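Uncharacterized tRNA/rRNA methyltransferase HI_0380 (Haemophilus influenzae, PDB 3ILK) is probably an RNA methyltransferase of the TrmH (SpoU) family that transfers methyl groups from S-adenosyl-L-methionine to tRNA or rRNA. Local coordinates at residues E6-L12 with L33-V39; C75-T81 with K108-G114. One frame throughout, in Å; residues are numbered along the deposited sequence. Where two conformers were deposited one is given.

Interaction 1 of 2, residues E6-L12 with L33-V39; sequences ENIRIVL and LTQLCLV
The carbonyl oxygen of L12 is gripped twice: V39 N donates to L12 O at 3.0 Å, and a water that also donates to V39 O reaches the same L12 O at 2.6 Å. Behind this end the two strands run parallel, their axes 28° apart, and three further backbone bonds link them: I10 N to Q35 O, C37 N to I10 O and L12 N to C37 O, the last 2.7 Å long.

The face bearing I10, L36, L12 and L38 is aliphatic. L36, with CG anti to its backbone N (chi1 177°), carries CD1 over to L12 CG, 3.8 Å away, the two side chains meeting at about a right angle. L38 runs abreast of L12, CD2 against CD1, while L33, ahead of its strand, reaches I8 and I10 with its methyls in one of its two conformers. M28 of helix 18-31 covers I10, L33 and L36, as expected where that helix makes the beta-alpha-beta crossover between these strands.

On the face of V11 and C37, V11 CG1 meets V39 CG2 at 3.6 Å, and the R9 chain lays CD against C37 CB before it bends beyond CD. Its NH1 is held by the carbonyls of A71 and D73, and NE donates a hydrogen bond to a water, itself weakly bonded to Q35 OE1. Near the start of both segments T34 OG1 donates to E6 OE1 (2.9 Å) from 48° above the carboxylate plane. Acceptors at NH1 and NE probably offset part of the cost of burying R9 beside V11 and C37.

Interaction 2 of 2, residues C75-T81 with K108-G114; sequences CSLVIGT and KIAIVFG. With EDO (1,2-ethanediol), chain C.
Strands 77-81 and 109-113 run parallel with axes 4.6 Å apart and inclined by only 16°, joined by A110 N to L77 O, I79 N to A110 O, V112 N to I79 O and T81 N to V112 O. At the start K108 O receives two weak bonds, from S76 N and L77 N. L77 runs alongside I109, with L77 CD2 4.0 Å from I109 CG1; I79 CB faces I111 CG2 further along the same face. C75, ahead of its strand, sets SG 3.9 Å from A110 CB; further on, on the face of A110 and V112, V78 CG1 approaches V112 CG2.

These are inner strands of the parallel sheet in the SPOUT-type domain of this probable methyltransferase, and their C-terminal ends carry T81 and G114, assigned by similarity to S-adenosyl-L-methionine binding. T81 turns its two branches to different tasks. With chi1 at 55°, OG1 sits between the backbone N and the carbonyl carbon while CG2 reaches F113 CD2 at 3.6 Å, the two side chains meeting obliquely. T81 OG1 has a water at 2.7 Å and a weak hydrogen bond to O1 of a 1,2-ethanediol at 3.3 Å. That diol, probably from the crystallisation liquor, brings O1 to the edge of the F113 ring, near its plane, and C1 to 3.1 Å from G114 O. L145, V149 and V152 of helix 145-169 pack against F113.

Overall arrangement
Interaction 1 closes before interaction 2 opens along the chain, yet their centres lie only 9 Å apart because strands 8-13 and 109-113 are neighbours in one parallel sheet. Across the two contacts the strand order is therefore 35-39, 8-13, 109-113, 77-81. The seam is sealed by probable backbone bonds, R9 N to I109 O and V11 N to I111 O, each 2.9 Å, and by I10 CG2 packing on F113 CE1. Helix 145-169 touches both contacts, through L12 and L33 in one and I111 and F113 in the other. The side chain of L12 is about 9 Å from that of T81, so interaction 1 ends close to the probable cofactor site that interaction 2 helps to form.

Interaction 1 of 2, residues E6-L12 with L33-V39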
loop_
_atom_site.group_PDB
_atom_site.type_symbol
_atom_site.label_atom_id
_atom_site.label_comp_id
_atom_site.label_asym_id
_atom_site.label_seq_id
_atom_site.Cartn_x
_atom_site.Cartn_y
_atom_site.Cartn_z
ATOM N N GLU A 6 19.666 -6.073 10.610
ATOM C CA GLU A 6 20.939 -5.698 11.222
ATOM C C GLU A 6 22.195 -6.158 10.463
ATOM O O GLU A 6 23.267 -5.547 10.621
ATOM C CB GLU A 6 20.983 -6.195 12.679
ATOM C CG GLU A 6 20.455 -5.215 13.769
ATOM C CD GLU A 6 18.964 -4.814 13.616
ATOM O OE1 GLU A 6 18.649 -3.990 12.701
ATOM O OE2 GLU A 6 18.120 -5.282 14.441
ATOM N N ASN A 7 22.088 -7.224 9.667
ATOM C CA ASN A 7 23.126 -7.536 8.679
ATOM C C ASN A 7 23.158 -6.598 7.441
ATOM O O ASN A 7 23.803 -6.946 6.428
ATOM C CB ASN A 7 23.108 -9.024 8.228
ATOM C CG ASN A 7 21.899 -9.388 7.312
ATOM O OD1 ASN A 7 21.849 -10.486 6.701
ATOM N ND2 ASN A 7 20.927 -8.484 7.226
ATOM N N ILE A 8 22.479 -5.436 7.504
ATOM C CA ILE A 8 22.480 -4.481 6.364
ATOM C C ILE A 8 23.129 -3.159 6.792
ATOM O O ILE A 8 22.630 -2.482 7.665
ATOM C CB ILE A 8 21.051 -4.137 5.854
ATOM C CG1 ILE A 8 20.287 -5.409 5.379
ATOM C CG2 ILE A 8 21.110 -3.020 4.794
ATOM C CD1 ILE A 8 18.686 -5.228 5.383
ATOM N N ARG A 9 24.248 -2.832 6.178
ATOM C CA ARG A 9 24.924 -1.569 6.455
ATOM C C ARG A 9 24.479 -0.548 5.431
ATOM O O ARG A 9 24.650 -0.762 4.224
ATOM C CB ARG A 9 26.456 -1.767 6.399
ATOM C CG ARG A 9 27.289 -0.476 6.721
ATOM C CD ARG A 9 28.790 -0.731 6.678
ATOM N NE ARG A 9 29.189 -1.870 7.524
ATOM C CZ ARG A 9 30.309 -2.584 7.403
ATOM N NH1 ARG A 9 31.235 -2.319 6.468
ATOM N NH2 ARG A 9 30.492 -3.611 8.226
ATOM N N ILE A 10 23.994 0.589 5.908
ATOM C CA ILE A 10 23.658 1.724 5.068
ATOM C C ILE A 10 24.884 2.651 5.013
ATOM O O ILE A 10 25.350 3.123 6.040
ATOM C CB ILE A 10 22.406 2.470 5.638
ATOM C CG1 ILE A 10 21.159 1.559 5.635
ATOM C CG2 ILE A 10 22.112 3.812 4.896
ATOM C CD1 ILE A 10 20.654 1.178 4.254
ATOM N N VAL A 11 25.421 2.881 3.818
ATOM C CA VAL A 11 26.604 3.736 3.704
ATOM C C VAL A 11 26.243 5.050 3.024
ATOM O O VAL A 11 25.684 5.051 1.956
ATOM C CB VAL A 11 27.729 3.045 2.881
ATOM C CG1 VAL A 11 28.984 4.002 2.803
ATOM C CG2 VAL A 11 28.037 1.575 3.455
ATOM N N LEU A 12 26.599 6.176 3.624
ATOM C CA LEU A 12 26.370 7.459 3.010
ATOM C C LEU A 12 27.709 8.135 2.607
ATOM O O LEU A 12 28.551 8.536 3.486
ATOM C CB LEU A 12 25.617 8.379 3.989
ATOM C CG LEU A 12 24.397 7.853 4.753
ATOM C CD1 LEU A 12 23.762 9.001 5.635
ATOM C CD2 LEU A 12 23.330 7.238 3.833
ATOM N N LEU A 33 16.079 -0.473 10.474
ATOM C CA LEU A 33 17.526 -0.512 10.148
ATOM C C LEU A 33 18.321 0.149 11.252
ATOM O O LEU A 33 17.852 1.119 11.897
ATOM C CB LEU A 33 17.841 0.158 8.797
ATOM C CG LEU A 33 17.305 -0.592 7.572
ATOM C CD1 LEU A 33 17.586 0.166 6.276
ATOM C CD2 LEU A 33 17.839 -2.047 7.511
ATOM N N THR A 34 19.508 -0.367 11.495
ATOM C CA THR A 34 20.337 0.172 12.589
ATOM C C THR A 34 21.796 0.466 12.237
ATOM O O THR A 34 22.471 1.116 13.028
ATOM C CB THR A 34 20.380 -0.816 13.763
ATOM O OG1 THR A 34 20.819 -2.080 13.252
ATOM C CG2 THR A 34 18.988 -1.004 14.390
ATOM N N GLN A 35 22.323 -0.041 11.121
ATOM C CA GLN A 35 23.764 0.088 10.878
ATOM C C GLN A 35 24.067 1.140 9.868
ATOM O O GLN A 35 23.816 0.943 8.686
ATOM C CB GLN A 35 24.384 -1.190 10.359
ATOM C CG GLN A 35 23.992 -2.438 11.119
ATOM C CD GLN A 35 25.025 -2.827 12.120
ATOM O OE1 GLN A 35 25.746 -3.809 11.928
ATOM N NE2 GLN A 35 25.145 -2.042 13.192
ATOM N N LEU A 36 24.659 2.219 10.339
ATOM C CA LEU A 36 24.955 3.369 9.538
ATOM C C LEU A 36 26.495 3.589 9.443
ATOM O O LEU A 36 27.213 3.554 10.444
ATOM C CB LEU A 36 24.257 4.621 10.152
ATOM C CG LEU A 36 24.577 5.911 9.403
ATOM C CD1 LEU A 36 23.956 5.875 7.991
ATOM C CD2 LEU A 36 24.074 7.166 10.202
ATOM N N CYS A 37 26.967 3.825 8.224
ATOM C CA CYS A 37 28.361 4.156 7.950
ATOM C C CYS A 37 28.452 5.406 7.064
ATOM O O CYS A 37 27.796 5.479 5.997
ATOM C CB CYS A 37 29.009 2.951 7.287
ATOM S SG CYS A 37 30.737 3.118 6.844
ATOM N N LEU A 38 29.225 6.390 7.536
ATOM C CA LEU A 38 29.568 7.643 6.846
ATOM C C LEU A 38 30.990 7.623 6.233
ATOM O O LEU A 38 31.952 7.229 6.919
ATOM C CB LEU A 38 29.421 8.817 7.823
ATOM C CG LEU A 38 28.152 8.845 8.718
ATOM C CD1 LEU A 38 28.155 10.096 9.626
ATOM C CD2 LEU A 38 26.857 8.791 7.840
ATOM N N VAL A 39 31.093 7.974 4.937
ATOM C CA VAL A 39 32.388 8.186 4.276
ATOM C C VAL A 39 32.627 9.668 4.207
ATOM O O VAL A 39 31.836 10.417 3.601
ATOM C CB VAL A 39 32.462 7.542 2.902
ATOM C CG1 VAL A 39 33.894 7.657 2.244
ATOM C CG2 VAL A 39 32.035 5.990 2.973
HETATM O O HOH W 1 20.787 -2.067 9.689
HETATM O O HOH W 2 27.740 -2.540 9.907
HETATM O O HOH W 3 29.139 10.805 4.590
#

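Interaction 2 of 2, residues C75-T81 with K108-G114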
loop_
_atom_site.group_PDB
_atom_site.type_symbol
_atom_site.label_atom_id
_atom_site.label_comp_id
_atom_site.label_asym_id
_atom_site.label_seq_id
_atom_site.Cartn_x
_atom_site.Cartn_y
_atom_site.Cartn_z
ATOM N N CYS A 75 31.393 -6.803 3.810
ATOM C CA CYS A 75 30.114 -7.052 3.126
ATOM C C CYS A 75 30.364 -7.680 1.761
ATOM O O CYS A 75 31.019 -7.066 0.908
ATOM C CB CYS A 75 29.335 -5.756 2.946
ATOM S SG CYS A 75 29.011 -4.896 4.482
ATOM N N SER A 76 29.851 -8.894 1.523
ATOM C CA SER A 76 30.152 -9.543 0.258
ATOM C C SER A 76 29.064 -9.281 -0.796
ATOM O O SER A 76 29.205 -9.715 -1.945
ATOM C CB SER A 76 30.396 -11.053 0.474
ATOM O OG SER A 76 29.189 -11.613 0.954
ATOM N N LEU A 77 27.981 -8.581 -0.430
ATOM C CA LEU A 77 27.028 -8.085 -1.436
ATOM C C LEU A 77 26.976 -6.585 -1.257
ATOM O O LEU A 77 26.656 -6.139 -0.205
ATOM C CB LEU A 77 25.608 -8.612 -1.256
ATOM C CG LEU A 77 24.443 -8.127 -2.187
ATOM C CD1 LEU A 77 24.724 -8.289 -3.699
ATOM C CD2 LEU A 77 23.052 -8.815 -1.858
ATOM N N VAL A 78 27.286 -5.869 -2.321
ATOM C CA VAL A 78 27.387 -4.442 -2.329
ATOM C C VAL A 78 26.412 -3.892 -3.375
ATOM O O VAL A 78 26.449 -4.318 -4.522
ATOM C CB VAL A 78 28.804 -4.050 -2.679
ATOM C CG1 VAL A 78 28.964 -2.476 -2.695
ATOM C CG2 VAL A 78 29.783 -4.685 -1.660
ATOM N N ILE A 79 25.548 -2.948 -2.963
ATOM C CA ILE A 79 24.564 -2.394 -3.846
ATOM C C ILE A 79 24.844 -0.922 -3.803
ATOM O O ILE A 79 24.844 -0.334 -2.681
ATOM C CB ILE A 79 23.125 -2.563 -3.343
ATOM C CG1 ILE A 79 22.747 -4.071 -3.179
ATOM C CG2 ILE A 79 22.108 -1.982 -4.356
ATOM C CD1 ILE A 79 23.123 -4.826 -4.353
ATOM N N GLY A 80 25.081 -0.315 -4.968
ATOM C CA GLY A 80 25.214 1.210 -4.995
ATOM C C GLY A 80 24.030 1.853 -5.706
ATOM O O GLY A 80 23.523 1.334 -6.707
ATOM N N THR A 81 23.539 2.979 -5.211
ATOM C CA THR A 81 22.443 3.622 -5.896
ATOM C C THR A 81 23.069 4.314 -7.113
ATOM O O THR A 81 24.259 4.713 -7.102
ATOM C CB THR A 81 21.739 4.726 -5.054
ATOM O OG1 THR A 81 22.728 5.646 -4.649
ATOM C CG2 THR A 81 21.049 4.160 -3.797
ATOM N N LYS A 108 26.600 -10.330 4.813
ATOM C CA LYS A 108 26.384 -8.901 5.032
ATOM C C LYS A 108 26.311 -8.163 3.695
ATOM O O LYS A 108 27.048 -8.501 2.755
ATOM C CB LYS A 108 27.549 -8.282 5.838
ATOM C CG LYS A 108 27.557 -8.573 7.335
ATOM C CD LYS A 108 28.767 -7.891 7.983
ATOM C CE LYS A 108 28.949 -8.340 9.404
ATOM N NZ LYS A 108 30.239 -7.796 9.934
ATOM N N ILE A 109 25.494 -7.120 3.669
ATOM C CA ILE A 109 25.136 -6.376 2.508
ATOM C C ILE A 109 25.454 -4.914 2.855
ATOM O O ILE A 109 25.076 -4.413 3.949
ATOM C CB ILE A 109 23.575 -6.533 2.239
ATOM C CG1 ILE A 109 23.180 -7.987 2.025
ATOM C CG2 ILE A 109 23.100 -5.621 1.093
ATOM C CD1 ILE A 109 22.497 -8.585 3.255
ATOM N N ALA A 110 26.166 -4.222 1.974
ATOM C CA ALA A 110 26.184 -2.732 2.107
ATOM C C ALA A 110 25.296 -2.131 1.016
ATOM O O ALA A 110 25.319 -2.563 -0.129
ATOM C CB ALA A 110 27.630 -2.222 1.990
ATOM N N ILE A 111 24.432 -1.201 1.364
ATOM C CA ILE A 111 23.806 -0.390 0.352
ATOM C C ILE A 111 24.399 1.006 0.421
ATOM O O ILE A 111 24.295 1.655 1.451
ATOM C CB ILE A 111 22.286 -0.402 0.531
ATOM C CG1 ILE A 111 21.796 -1.885 0.669
ATOM C CG2 ILE A 111 21.631 0.288 -0.638
ATOM C CD1 ILE A 111 20.330 -1.985 1.055
ATOM N N VAL A 112 24.961 1.475 -0.705
ATOM C CA VAL A 112 25.777 2.660 -0.751
ATOM C C VAL A 112 24.988 3.690 -1.505
ATOM O O VAL A 112 24.559 3.450 -2.632
ATOM C CB VAL A 112 27.194 2.414 -1.427
ATOM C CG1 VAL A 112 28.106 3.667 -1.256
ATOM C CG2 VAL A 112 27.885 1.129 -0.792
ATOM N N PHE A 113 24.813 4.822 -0.842
ATOM C CA PHE A 113 24.136 6.007 -1.349
ATOM C C PHE A 113 25.192 7.001 -1.751
ATOM O O PHE A 113 25.955 7.526 -0.892
ATOM C CB PHE A 113 23.176 6.549 -0.281
ATOM C CG PHE A 113 22.015 5.612 0.009
ATOM C CD1 PHE A 113 22.175 4.501 0.857
ATOM C CD2 PHE A 113 20.772 5.835 -0.578
ATOM C CE1 PHE A 113 21.107 3.636 1.115
ATOM C CE2 PHE A 113 19.713 4.969 -0.343
ATOM C CZ PHE A 113 19.883 3.858 0.496
ATOM N N GLY A 114 25.252 7.275 -3.064
ATOM C CA GLY A 114 26.314 8.115 -3.594
ATOM C C GLY A 114 25.874 9.522 -3.354
ATOM O O GLY A 114 24.742 9.761 -2.920
HETATM C C1 EDO C . 21.812 8.903 -2.971
HETATM O O1 EDO C . 20.804 8.144 -3.665
HETATM C C2 EDO C . 21.574 10.420 -3.132
HETATM O O2 EDO C . 20.279 10.675 -3.700
HETATM O O HOH W 4 24.016 7.475 -6.120
#